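Local coordinates for protein aspartate carbamoyltransferase (PDB 7K46) that probably transfers the carbamoyl group of carbamoyl phosphate to L-aspartate, giving N-carbamoyl-L-aspartate in de novo pyrimidine synthesis, at residues A138-T143 / V176-K181. Numbering follows the deposited sequence.
Sequences AGEHPT and VHSLLK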
loop_
_atom_site.group_PDB
_atom_site.type_symbol
_atom_site.label_atom_id
_atom_site.label_comp_id
_atom_site.label_asym_id
_atom_site.label_seq_id
_atom_site.Cartn_x
_atom_site.Cartn_y
_atom_site.Cartn_z
ATOM N N ALA A 138 6.298 -19.992 17.349
ATOM C CA ALA A 138 7.359 -20.869 17.834
ATOM C C ALA A 138 8.608 -20.100 18.251
ATOM O O ALA A 138 9.583 -20.716 18.699
ATOM C CB ALA A 138 7.719 -21.899 16.762
ATOM N N GLY A 139 8.604 -18.777 18.126
ATOM C CA GLY A 139 9.742 -17.980 18.532
ATOM C C GLY A 139 10.807 -17.800 17.474
ATOM O O GLY A 139 11.879 -17.266 17.784
ATOM N N GLU A 140 10.555 -18.227 16.237
ATOM C CA GLU A 140 11.507 -18.013 15.151
ATOM C C GLU A 140 11.214 -16.664 14.505
ATOM O O GLU A 140 10.213 -16.494 13.796
ATOM C CB GLU A 140 11.460 -19.162 14.148
ATOM C CG GLU A 140 11.877 -20.511 14.763
ATOM C CD GLU A 140 13.355 -20.579 15.158
ATOM O OE1 GLU A 140 14.144 -19.702 14.737
ATOM O OE2 GLU A 140 13.725 -21.521 15.894
ATOM N N HIS A 141 12.089 -15.701 14.768
ATOM C CA HIS A 141 11.951 -14.330 14.279
ATOM C C HIS A 141 13.353 -13.911 13.859
ATOM O O HIS A 141 14.021 -13.134 14.550
ATOM C CB HIS A 141 11.366 -13.437 15.380
ATOM C CG HIS A 141 10.864 -12.098 14.919
ATOM N ND1 HIS A 141 11.217 -11.527 13.716
ATOM C CD2 HIS A 141 10.052 -11.201 15.536
ATOM C CE1 HIS A 141 10.632 -10.345 13.599
ATOM N NE2 HIS A 141 9.921 -10.122 14.693
ATOM N N PRO A 142 13.857 -14.474 12.749
ATOM C CA PRO A 142 15.299 -14.372 12.476
ATOM C C PRO A 142 15.801 -12.949 12.342
ATOM O O PRO A 142 16.919 -12.674 12.792
ATOM C CB PRO A 142 15.468 -15.169 11.166
ATOM C CG PRO A 142 14.068 -15.306 10.591
ATOM C CD PRO A 142 13.199 -15.404 11.813
ATOM N N THR A 143 15.015 -12.030 11.756
ATOM C CA THR A 143 15.532 -10.672 11.605
ATOM C C THR A 143 15.486 -9.895 12.920
ATOM O O THR A 143 16.313 -9.002 13.116
ATOM C CB THR A 143 14.805 -9.909 10.486
ATOM O OG1 THR A 143 13.419 -9.747 10.798
ATOM C CG2 THR A 143 14.943 -10.637 9.156
ATOM N N VAL A 176 12.525 -14.936 22.803
ATOM C CA VAL A 176 13.703 -14.788 23.655
ATOM C C VAL A 176 14.421 -16.124 23.854
ATOM O O VAL A 176 15.651 -16.151 23.992
ATOM C CB VAL A 176 13.304 -14.147 25.000
ATOM C CG1 VAL A 176 14.508 -14.031 25.921
ATOM C CG2 VAL A 176 12.730 -12.768 24.754
ATOM N N HIS A 177 13.687 -17.244 23.889
ATOM C CA HIS A 177 14.347 -18.552 23.873
ATOM C C HIS A 177 15.311 -18.653 22.702
ATOM O O HIS A 177 16.458 -19.088 22.855
ATOM C CB HIS A 177 13.339 -19.697 23.760
ATOM C CG HIS A 177 12.301 -19.734 24.833
ATOM N ND1 HIS A 177 11.273 -20.654 24.824
ATOM C CD2 HIS A 177 12.119 -18.973 25.940
ATOM C CE1 HIS A 177 10.502 -20.459 25.881
ATOM N NE2 HIS A 177 10.988 -19.440 26.569
ATOM N N SER A 178 14.836 -18.276 21.509
ATOM C CA SER A 178 15.659 -18.337 20.307
ATOM C C SER A 178 16.852 -17.392 20.400
ATOM O O SER A 178 17.963 -17.734 19.973
ATOM C CB SER A 178 14.801 -18.003 19.083
ATOM O OG SER A 178 15.551 -18.077 17.884
ATOM N N LEU A 179 16.636 -16.191 20.945
ATOM C CA LEU A 179 17.739 -15.245 21.092
ATOM C C LEU A 179 18.825 -15.809 21.999
ATOM O O LEU A 179 20.018 -15.725 21.682
ATOM C CB LEU A 179 17.227 -13.903 21.628
ATOM C CG LEU A 179 18.315 -12.830 21.817
ATOM C CD1 LEU A 179 18.951 -12.430 20.484
ATOM C CD2 LEU A 179 17.785 -11.616 22.557
ATOM N N LEU A 180 18.431 -16.409 23.122
ATOM C CA LEU A 180 19.415 -17.016 24.016
ATOM C C LEU A 180 20.181 -18.136 23.312
ATOM O O LEU A 180 21.414 -18.212 23.399
ATOM C CB LEU A 180 18.723 -17.537 25.273
ATOM C CG LEU A 180 19.624 -18.334 26.214
ATOM C CD1 LEU A 180 20.785 -17.462 26.681
ATOM C CD2 LEU A 180 18.828 -18.879 27.404
ATOM N N LYS A 181 19.465 -19.021 22.612
ATOM C CA LYS A 181 20.143 -20.110 21.905
ATOM C C LYS A 181 21.153 -19.561 20.907
ATOM O O LYS A 181 22.287 -20.049 20.821
ATOM C CB LYS A 181 19.132 -20.995 21.182
ATOM C CG LYS A 181 18.204 -21.802 22.072
ATOM C CD LYS A 181 17.199 -22.518 21.182
ATOM C CE LYS A 181 16.126 -23.209 21.975
ATOM N NZ LYS A 181 15.205 -23.930 21.053
HETATM O O HOH W 1 14.415 -15.915 16.392
HETATM O O HOH W 2 15.843 -20.861 17.487
#
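In the conformer described here, one of two modelled, the hydroxyl OG of S178 is gripped by two waters that tie helix 174-186 to the turn leading into helix 142-156. The contact bridges the two halves of the aspartate/ornithine carbamoyltransferase fold: the turn belongs to the carbamoyl phosphate-binding half, and the helix to the Rossmann-like half that binds aspartate in this family. Water 1 lies 2.9 Å from S178 OG. It also accepts from the backbone N of H141, while it donates a longer bond to the carbonyl O of G139. Water 2 stands 2.8 Å from S178 OG and donates to a carboxylate oxygen of E140. In this crystal the polar link between the two segments runs through water, with little direct packing.

The closest direct touch is S178 CB against G139 O at 3.3 Å. Here the chain of G139 comes near the helix with a left-handed backbone (phi 87°), and its CA lies 6.2 Å from that of S178. With OG anti to the backbone N (chi1 -179°), the serine hydroxyl extends between the two waters. E140 folds back at chi2 (-68°), which carries its carboxylate toward the helix although its CB starts out away from it. K181 NZ, 5.9 Å from E140 OE2, is near enough perhaps to steady the negative charge. The two carboxylate oxygens divide their work: OE1 is hydrogen-bonded to S17 OG and remains 3.8 Å from S178 OG, whereas E140 OE2 takes the bond from water 2 at 2.7 Å.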